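Local coordinates for protein glucose-6-phosphate isomerase (Thermus thermophilus, PDB 1ZZG) that probably catalyses the reversible isomerisation of glucose 6-phosphate to fructose 6-phosphate, a step of glycolysis and gluconeogenesis, at residues A86-S91 with S251-H256; S227-T232 with M378-W383; V320-V325 with K337-L342. One frame throughout, in Å; residues are numbered along the deposited sequence.

Contact 1: residues A86-S91 with S251-H256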
loop_
_atom_site.group_PDB
_atom_site.type_symbol
_atom_site.label_atom_id
_atom_site.label_comp_id
_atom_site.label_asym_id
_atom_site.label_seq_id
_atom_site.Cartn_x
_atom_site.Cartn_y
_atom_site.Cartn_z
ATOM N N ALA A 86 -1.838 7.853 10.931
ATOM C CA ALA A 86 -0.628 8.129 10.169
ATOM C C ALA A 86 -0.559 9.606 9.801
ATOM O O ALA A 86 0.516 10.197 9.746
ATOM C CB ALA A 86 -0.598 7.276 8.906
ATOM N N ALA A 87 -1.720 10.204 9.563
ATOM C CA ALA A 87 -1.773 11.600 9.167
ATOM C C ALA A 87 -1.779 12.608 10.315
ATOM O O ALA A 87 -1.308 13.738 10.155
ATOM C CB ALA A 87 -2.993 11.831 8.282
ATOM N N PHE A 88 -2.281 12.203 11.476
ATOM C CA PHE A 88 -2.384 13.147 12.576
ATOM C C PHE A 88 -1.764 12.768 13.913
ATOM O O PHE A 88 -2.193 13.272 14.949
ATOM C CB PHE A 88 -3.863 13.491 12.775
ATOM C CG PHE A 88 -4.561 13.894 11.506
ATOM C CD1 PHE A 88 -4.120 14.997 10.777
ATOM C CD2 PHE A 88 -5.651 13.169 11.032
ATOM C CE1 PHE A 88 -4.756 15.377 9.594
ATOM C CE2 PHE A 88 -6.298 13.538 9.850
ATOM C CZ PHE A 88 -5.850 14.645 9.125
ATOM N N ASN A 89 -0.762 11.900 13.915
ATOM C CA ASN A 89 -0.145 11.535 15.180
ATOM C C ASN A 89 0.698 12.713 15.674
ATOM O O ASN A 89 1.700 13.076 15.058
ATOM C CB ASN A 89 0.733 10.293 15.023
ATOM C CG ASN A 89 1.169 9.724 16.362
ATOM O OD1 ASN A 89 1.575 10.466 17.254
ATOM N ND2 ASN A 89 1.088 8.404 16.506
ATOM N N GLU A 90 0.279 13.312 16.782
ATOM C CA GLU A 90 0.986 14.453 17.360
ATOM C C GLU A 90 1.672 14.077 18.671
ATOM O O GLU A 90 2.673 14.681 19.053
ATOM C CB GLU A 90 0.006 15.594 17.664
ATOM C CG GLU A 90 -0.833 16.099 16.502
ATOM C CD GLU A 90 0.002 16.725 15.404
ATOM O OE1 GLU A 90 1.052 17.320 15.727
ATOM O OE2 GLU A 90 -0.400 16.634 14.221
ATOM N N SER A 91 1.122 13.078 19.354
ATOM C CA SER A 91 1.624 12.646 20.657
ATOM C C SER A 91 2.903 11.822 20.671
ATOM O O SER A 91 3.628 11.820 21.659
ATOM C CB SER A 91 0.536 11.856 21.382
ATOM O OG SER A 91 0.321 10.615 20.737
ATOM N N SER A 251 0.454 13.108 -0.866
ATOM C CA SER A 251 0.805 13.355 0.524
ATOM C C SER A 251 1.359 12.072 1.120
ATOM O O SER A 251 0.938 10.978 0.747
ATOM C CB SER A 251 -0.430 13.789 1.319
ATOM O OG SER A 251 -0.136 13.903 2.704
ATOM N N GLU A 252 2.320 12.203 2.028
ATOM C CA GLU A 252 2.884 11.032 2.686
ATOM C C GLU A 252 2.121 10.837 4.000
ATOM O O GLU A 252 1.906 9.708 4.445
ATOM C CB GLU A 252 4.383 11.227 2.947
ATOM C CG GLU A 252 5.064 10.069 3.680
ATOM C CD GLU A 252 5.092 8.756 2.891
ATOM O OE1 GLU A 252 4.797 8.749 1.673
ATOM O OE2 GLU A 252 5.427 7.716 3.502
ATOM N N ARG A 253 1.707 11.939 4.619
ATOM C CA ARG A 253 0.946 11.859 5.867
ATOM C C ARG A 253 -0.338 11.057 5.624
ATOM O O ARG A 253 -0.817 10.344 6.512
ATOM C CB ARG A 253 0.594 13.264 6.366
ATOM C CG ARG A 253 1.802 14.104 6.771
ATOM C CD ARG A 253 1.360 15.516 7.099
ATOM N NE ARG A 253 0.381 15.515 8.179
ATOM C CZ ARG A 253 -0.473 16.502 8.416
ATOM N NH1 ARG A 253 -0.472 17.576 7.637
ATOM N NH2 ARG A 253 -1.322 16.418 9.436
ATOM N N LEU A 254 -0.879 11.176 4.416
ATOM C CA LEU A 254 -2.095 10.459 4.029
ATOM C C LEU A 254 -1.778 9.188 3.236
ATOM O O LEU A 254 -2.603 8.724 2.455
ATOM C CB LEU A 254 -2.990 11.354 3.171
ATOM C CG LEU A 254 -3.728 12.527 3.817
ATOM C CD1 LEU A 254 -4.525 13.256 2.744
ATOM C CD2 LEU A 254 -4.659 12.021 4.916
ATOM N N SER A 255 -0.592 8.626 3.439
ATOM C CA SER A 255 -0.186 7.423 2.708
ATOM C C SER A 255 -1.107 6.214 2.902
ATOM O O SER A 255 -1.090 5.285 2.100
ATOM C CB SER A 255 1.240 7.027 3.104
ATOM O OG SER A 255 1.286 6.551 4.433
ATOM N N HIS A 256 -1.904 6.214 3.964
ATOM C CA HIS A 256 -2.790 5.083 4.217
ATOM C C HIS A 256 -4.242 5.338 3.816
ATOM O O HIS A 256 -5.093 4.453 3.959
ATOM C CB HIS A 256 -2.701 4.683 5.691
ATOM C CG HIS A 256 -1.368 4.115 6.071
ATOM N ND1 HIS A 256 -1.054 2.784 5.905
ATOM C CD2 HIS A 256 -0.241 4.712 6.526
ATOM C CE1 HIS A 256 0.209 2.585 6.238
ATOM N NE2 HIS A 256 0.725 3.740 6.618
#

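Contact 2: residues S227-T232 with M378-W383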
loop_
_atom_site.group_PDB
_atom_site.type_symbol
_atom_site.label_atom_id
_atom_site.label_comp_id
_atom_site.label_asym_id
_atom_site.label_seq_id
_atom_site.Cartn_x
_atom_site.Cartn_y
_atom_site.Cartn_z
ATOM N N SER A 227 -23.262 20.368 -4.724
ATOM C CA SER A 227 -23.161 19.035 -4.139
ATOM C C SER A 227 -21.983 18.254 -4.713
ATOM O O SER A 227 -22.141 17.442 -5.622
ATOM C CB SER A 227 -24.460 18.259 -4.370
ATOM O OG SER A 227 -24.465 17.053 -3.629
ATOM N N LEU A 228 -20.801 18.507 -4.172
ATOM C CA LEU A 228 -19.594 17.835 -4.635
ATOM C C LEU A 228 -19.726 16.309 -4.672
ATOM O O LEU A 228 -19.328 15.682 -5.646
ATOM C CB LEU A 228 -18.396 18.257 -3.768
ATOM C CG LEU A 228 -18.188 19.778 -3.666
ATOM C CD1 LEU A 228 -17.010 20.104 -2.755
ATOM C CD2 LEU A 228 -17.959 20.349 -5.057
ATOM N N PRO A 229 -20.293 15.690 -3.619
ATOM C CA PRO A 229 -20.434 14.229 -3.621
ATOM C C PRO A 229 -21.272 13.684 -4.784
ATOM O O PRO A 229 -20.997 12.600 -5.287
ATOM C CB PRO A 229 -21.064 13.936 -2.258
ATOM C CG PRO A 229 -20.561 15.054 -1.409
ATOM C CD PRO A 229 -20.711 16.248 -2.322
ATOM N N LEU A 230 -22.295 14.425 -5.206
ATOM C CA LEU A 230 -23.120 13.978 -6.337
ATOM C C LEU A 230 -22.347 14.181 -7.642
ATOM O O LEU A 230 -22.533 13.440 -8.602
ATOM C CB LEU A 230 -24.440 14.757 -6.405
ATOM C CG LEU A 230 -25.568 14.285 -5.489
ATOM C CD1 LEU A 230 -26.745 15.231 -5.622
ATOM C CD2 LEU A 230 -25.978 12.860 -5.854
ATOM N N LYS A 231 -21.480 15.190 -7.667
ATOM C CA LYS A 231 -20.679 15.465 -8.854
ATOM C C LYS A 231 -19.643 14.376 -9.112
ATOM O O LYS A 231 -19.507 13.899 -10.245
ATOM C CB LYS A 231 -19.964 16.809 -8.726
ATOM C CG LYS A 231 -20.877 18.012 -8.824
ATOM C CD LYS A 231 -20.054 19.286 -8.903
ATOM C CE LYS A 231 -20.933 20.516 -8.962
ATOM N NZ LYS A 231 -20.115 21.732 -9.196
ATOM N N THR A 232 -18.903 13.989 -8.071
ATOM C CA THR A 232 -17.888 12.948 -8.243
ATOM C C THR A 232 -18.561 11.594 -8.434
ATOM O O THR A 232 -18.020 10.714 -9.104
ATOM C CB THR A 232 -16.885 12.901 -7.053
ATOM O OG1 THR A 232 -17.587 12.686 -5.822
ATOM C CG2 THR A 232 -16.106 14.216 -6.976
ATOM N N MET A 378 -13.053 12.230 3.637
ATOM C CA MET A 378 -13.535 10.884 3.932
ATOM C C MET A 378 -15.060 10.782 3.928
ATOM O O MET A 378 -15.624 9.853 3.345
ATOM C CB MET A 378 -12.974 10.416 5.279
ATOM C CG MET A 378 -11.468 10.178 5.249
ATOM S SD MET A 378 -10.774 9.665 6.847
ATOM C CE MET A 378 -11.301 7.945 6.894
ATOM N N GLN A 379 -15.731 11.729 4.574
ATOM C CA GLN A 379 -17.194 11.712 4.616
ATOM C C GLN A 379 -17.752 11.937 3.203
ATOM O O GLN A 379 -18.784 11.372 2.832
ATOM C CB GLN A 379 -17.718 12.798 5.563
ATOM C CG GLN A 379 -19.233 12.732 5.796
ATOM C CD GLN A 379 -19.635 11.637 6.770
ATOM O OE1 GLN A 379 -18.824 10.790 7.136
ATOM N NE2 GLN A 379 -20.896 11.648 7.191
ATOM N N HIS A 380 -17.062 12.769 2.428
ATOM C CA HIS A 380 -17.451 13.064 1.049
ATOM C C HIS A 380 -17.435 11.782 0.224
ATOM O O HIS A 380 -18.350 11.524 -0.560
ATOM C CB HIS A 380 -16.471 14.078 0.436
ATOM C CG HIS A 380 -16.587 14.219 -1.053
ATOM N ND1 HIS A 380 -17.085 15.353 -1.659
ATOM C CD2 HIS A 380 -16.255 13.371 -2.058
ATOM C CE1 HIS A 380 -17.058 15.195 -2.971
ATOM N NE2 HIS A 380 -16.558 14.002 -3.239
ATOM N N LEU A 381 -16.382 10.987 0.394
ATOM C CA LEU A 381 -16.243 9.742 -0.349
ATOM C C LEU A 381 -17.278 8.707 0.065
ATOM O O LEU A 381 -17.743 7.921 -0.764
ATOM C CB LEU A 381 -14.826 9.187 -0.189
ATOM C CG LEU A 381 -13.790 10.087 -0.877
ATOM C CD1 LEU A 381 -12.383 9.680 -0.480
ATOM C CD2 LEU A 381 -13.972 10.007 -2.391
ATOM N N MET A 382 -17.648 8.703 1.342
ATOM C CA MET A 382 -18.656 7.760 1.790
ATOM C C MET A 382 -19.988 8.117 1.127
ATOM O O MET A 382 -20.727 7.226 0.715
ATOM C CB MET A 382 -18.761 7.765 3.321
ATOM C CG MET A 382 -17.578 7.055 3.977
ATOM S SD MET A 382 -17.674 6.850 5.784
ATOM C CE MET A 382 -16.804 8.323 6.338
ATOM N N TRP A 383 -20.284 9.413 1.007
ATOM C CA TRP A 383 -21.520 9.847 0.353
ATOM C C TRP A 383 -21.454 9.473 -1.124
ATOM O O TRP A 383 -22.414 8.947 -1.687
ATOM C CB TRP A 383 -21.712 11.359 0.471
ATOM C CG TRP A 383 -22.357 11.792 1.737
ATOM C CD1 TRP A 383 -21.742 12.334 2.827
ATOM C CD2 TRP A 383 -23.757 11.745 2.044
ATOM N NE1 TRP A 383 -22.674 12.636 3.798
ATOM C CE2 TRP A 383 -23.918 12.284 3.342
ATOM C CE3 TRP A 383 -24.893 11.302 1.347
ATOM C CZ2 TRP A 383 -25.169 12.394 3.960
ATOM C CZ3 TRP A 383 -26.143 11.414 1.965
ATOM C CH2 TRP A 383 -26.266 11.955 3.258
#

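Contact 3: residues V320-V325 with K337-L342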
loop_
_atom_site.group_PDB
_atom_site.type_symbol
_atom_site.label_atom_id
_atom_site.label_comp_id
_atom_site.label_asym_id
_atom_site.label_seq_id
_atom_site.Cartn_x
_atom_site.Cartn_y
_atom_site.Cartn_z
ATOM N N VAL A 320 9.361 23.590 4.380
ATOM C CA VAL A 320 10.809 23.482 4.507
ATOM C C VAL A 320 11.492 24.031 3.268
ATOM O O VAL A 320 11.216 23.590 2.148
ATOM C CB VAL A 320 11.256 22.019 4.670
ATOM C CG1 VAL A 320 12.776 21.931 4.595
ATOM C CG2 VAL A 320 10.752 21.468 5.980
ATOM N N GLU A 321 12.384 24.993 3.462
ATOM C CA GLU A 321 13.098 25.562 2.331
ATOM C C GLU A 321 14.238 24.620 1.968
ATOM O O GLU A 321 14.938 24.117 2.846
ATOM C CB GLU A 321 13.662 26.945 2.675
ATOM C CG GLU A 321 14.244 27.670 1.467
ATOM C CD GLU A 321 14.697 29.081 1.783
ATOM O OE1 GLU A 321 13.912 29.845 2.387
ATOM O OE2 GLU A 321 15.838 29.427 1.416
ATOM N N ILE A 322 14.400 24.368 0.673
ATOM C CA ILE A 322 15.468 23.500 0.194
ATOM C C ILE A 322 16.748 24.340 0.182
ATOM O O ILE A 322 16.882 25.275 -0.611
ATOM C CB ILE A 322 15.173 22.985 -1.235
ATOM C CG1 ILE A 322 13.849 22.208 -1.247
ATOM C CG2 ILE A 322 16.314 22.088 -1.712
ATOM C CD1 ILE A 322 13.353 21.861 -2.632
ATOM N N PRO A 323 17.698 24.022 1.072
ATOM C CA PRO A 323 18.973 24.745 1.178
ATOM C C PRO A 323 19.944 24.464 0.035
ATOM O O PRO A 323 19.940 23.378 -0.545
ATOM C CB PRO A 323 19.511 24.278 2.523
ATOM C CG PRO A 323 19.067 22.859 2.560
ATOM C CD PRO A 323 17.636 22.931 2.061
ATOM N N GLU A 324 20.770 25.449 -0.299
ATOM C CA GLU A 324 21.732 25.260 -1.375
ATOM C C GLU A 324 22.831 24.339 -0.862
ATOM O O GLU A 324 23.136 24.327 0.330
ATOM C CB GLU A 324 22.311 26.606 -1.828
ATOM C CG GLU A 324 23.238 27.276 -0.838
ATOM C CD GLU A 324 23.645 28.676 -1.280
ATOM O OE1 GLU A 324 23.926 28.865 -2.485
ATOM O OE2 GLU A 324 23.691 29.585 -0.418
ATOM N N VAL A 325 23.397 23.543 -1.763
ATOM C CA VAL A 325 24.457 22.612 -1.400
ATOM C C VAL A 325 25.723 22.931 -2.183
ATOM O O VAL A 325 25.710 22.971 -3.416
ATOM C CB VAL A 325 24.055 21.146 -1.702
ATOM C CG1 VAL A 325 25.190 20.201 -1.327
ATOM C CG2 VAL A 325 22.799 20.783 -0.935
ATOM N N LYS A 337 13.629 27.099 -3.302
ATOM C CA LYS A 337 12.243 26.635 -3.362
ATOM C C LYS A 337 11.976 25.851 -2.083
ATOM O O LYS A 337 12.914 25.511 -1.364
ATOM C CB LYS A 337 12.034 25.704 -4.560
ATOM C CG LYS A 337 12.622 26.208 -5.869
ATOM C CD LYS A 337 12.034 27.546 -6.282
ATOM C CE LYS A 337 12.650 28.025 -7.589
ATOM N NZ LYS A 337 12.232 29.412 -7.924
ATOM N N THR A 338 10.706 25.559 -1.802
ATOM C CA THR A 338 10.346 24.792 -0.608
ATOM C C THR A 338 9.943 23.363 -0.992
ATOM O O THR A 338 9.657 23.077 -2.156
ATOM C CB THR A 338 9.157 25.429 0.154
ATOM O OG1 THR A 338 7.957 25.287 -0.619
ATOM C CG2 THR A 338 9.417 26.909 0.417
ATOM N N LEU A 339 9.929 22.469 -0.009
ATOM C CA LEU A 339 9.548 21.086 -0.261
ATOM C C LEU A 339 8.093 21.017 -0.714
ATOM O O LEU A 339 7.764 20.291 -1.653
ATOM C CB LEU A 339 9.748 20.228 0.998
ATOM C CG LEU A 339 11.208 19.919 1.358
ATOM C CD1 LEU A 339 11.268 18.992 2.562
ATOM C CD2 LEU A 339 11.895 19.274 0.167
ATOM N N PHE A 340 7.218 21.774 -0.059
ATOM C CA PHE A 340 5.814 21.756 -0.458
ATOM C C PHE A 340 5.665 22.322 -1.868
ATOM O O PHE A 340 4.850 21.846 -2.660
ATOM C CB PHE A 340 4.948 22.575 0.490
ATOM C CG PHE A 340 3.480 22.451 0.195
ATOM C CD1 PHE A 340 2.747 21.376 0.695
ATOM C CD2 PHE A 340 2.849 23.361 -0.649
ATOM C CE1 PHE A 340 1.406 21.206 0.357
ATOM C CE2 PHE A 340 1.508 23.199 -0.996
ATOM C CZ PHE A 340 0.786 22.118 -0.492
ATOM N N GLN A 341 6.450 23.351 -2.172
ATOM C CA GLN A 341 6.409 23.969 -3.493
ATOM C C GLN A 341 6.704 22.900 -4.546
ATOM O O GLN A 341 6.077 22.862 -5.606
ATOM C CB GLN A 341 7.452 25.084 -3.577
ATOM C CG GLN A 341 7.311 25.990 -4.786
ATOM C CD GLN A 341 8.390 27.057 -4.827
ATOM O OE1 GLN A 341 9.029 27.351 -3.811
ATOM N NE2 GLN A 341 8.589 27.655 -5.999
ATOM N N LEU A 342 7.666 22.032 -4.243
ATOM C CA LEU A 342 8.032 20.951 -5.157
ATOM C C LEU A 342 6.872 19.964 -5.270
ATOM O O LEU A 342 6.461 19.588 -6.366
ATOM C CB LEU A 342 9.280 20.218 -4.653
ATOM C CG LEU A 342 9.732 19.020 -5.498
ATOM C CD1 LEU A 342 9.877 19.431 -6.962
ATOM C CD2 LEU A 342 11.045 18.478 -4.960
#

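Contact 1: residues A86-S91 with S251-H256
Arg253 reaches across to Ala87 and Phe88 in the last part of helix 79-88, and its side chain makes the polar part of the contact. At the root, CB of Arg253 lies 4.0 Å from CA of Ala87. CG is turned beside the backbone N (chi1 -65°), and a bend at chi3 (59°) swings the guanidinium round to the carbonyl of Ala87. NE makes a weak hydrogen bond to Ala87 O, and NH2 makes a better one, 2.8 Å from NH2 to that oxygen. The acceptor sits at the edge of the guanidinium, slightly tilted out of its plane. NH2 also passes 3.4 Å from CD1 of Phe88, with ring and guanidinium planes nearly perpendicular. NH1 turns elsewhere, to a weak hydrogen bond with Val369 O.

Beside this grip the packing is apolar. CB of Ala87 meets CD2 of Leu254 at 3.8 Å, and CB of Ala86 lies 3.5 Å from CD2 of His256. Arg253 and Leu254 are the central residues of a type I beta turn, Glu252 to Ser255, in the loop between strand 244-249 and helix 257-269. The contact thus joins a helix that follows a strand of the parallel sheet to a loop that follows a strand of the mixed sheet. The second subunit takes part too: Glu102 of that chain accepts hydrogen bonds from the backbone N of Glu252 and of Arg253.

Two donors of one guanidinium converge on a single backbone oxygen, which probably favours the positive charge on Arg253; the carboxylate of Glu90, 4.9 Å from OE2 to NH2 of Arg253, would add a longer-range attraction.

Contact 2: residues S227-T232 with M378-W383
With chi1 at 167°, the imidazole of His380 swings away from its own backbone N and extends from helix 371-391 to Leu228, Pro229 and Thr232 at the start of helix 228-238; at Thr232, chi1 of 58° sets OG1 between the backbone N and the carbonyl carbon, facing the ring. This is helix-to-helix packing within the phosphoglucose isomerase fold, the short axes passing 8.8 Å apart at a crossing angle of -54°. Pro229 and His380 have the nearest CA atoms of the two segments, and the two residues supply most of the buried surface.

Pro229 lies over one face of the imidazole: its CA stands 4.0 Å from the centroid of the His380 ring in a CH-pi contact, while its CG comes 3.5 Å from ND1 of His380. Leu228 meets the rim, its CB 3.4 Å from CE1 of His380 and near the ring plane. NE2 donates a hydrogen bond to Thr232 OG1, which is tilted moderately out of the imidazole plane; the same hydroxyl is also hydrogen-bonded to Gln384. Replacing His380 by an alanine would probably open a gap against Pro229 and cost Thr232 OG1 its NE2 donor.

Trp383, one turn further along, contributes only the start of its side chain, while its NE1 is hydrogen-bonded to Asn217 and its indole meets Trp43 edge-to-face. Where the helices meet beside the imidazole, CB of Pro229 rests 3.8 Å from CB of Trp383.

Contact 3: residues V320-V325 with K337-L342
Val320 and Leu339 pack tightly on the buried side, their side chains lying side by side and pointing the same way, with CB of Val320 3.7 Å from CD1 of Leu339; Val320 also meets Leu107 of the second subunit. The other branch, CD2 of Leu339, meets CG1 of Ile322 at 3.8 Å, this pair crossing at about a right angle. Ile322 keeps CG1 beside its backbone N (chi1 -59°), which lays that atom against both CD2 of Leu339 and the carbonyl oxygen of Lys337.

Two backbone hydrogen bonds join the segments: Leu339 N donates to Val320 O at 2.8 Å, and Ile322 N to Lys337 O. Between them Glu321 and Thr338 form a single beta bridge just ahead of helix 339-356. Thr338 is the N-cap, and with Gln341 it makes a capping box: Gln341 N donates to Thr338 OG1 at 2.9 Å, and Thr338 N to Gln341 OE1. The Thr338 hydroxyl is also hydrogen-bonded to Asp319.

Around the edge the fit is looser. Glu321 is exposed, and its extended side chain adds little more than CG, 3.8 Å from Lys337 O. The tip of Lys337 leads away to a weak hydrogen bond with Leu413 O of the second subunit.

All four segments of contacts 1 and 2 alternate along the chain: 86-91, 227-232, 251-256, then 378-383. Contact 3 comes after contact 1 closes and lies inside the loop that contact 2 closes. Centres of contacts 1 and 2 are 22 Å apart, those of 1 and 3 are 21 Å apart, and those of 2 and 3 are 34 Å apart; none touches another. Helix 371-391 ties contacts 1 and 2 together, carrying 378-383 and also lying against Phe88 and Leu254 through Val374. Contacts 1 and 3 both touch the second subunit, whereas contact 2 is buried within its own chain. Contacts 1 and 2 thus join distant, interleaved parts of the chain; contact 3 is local.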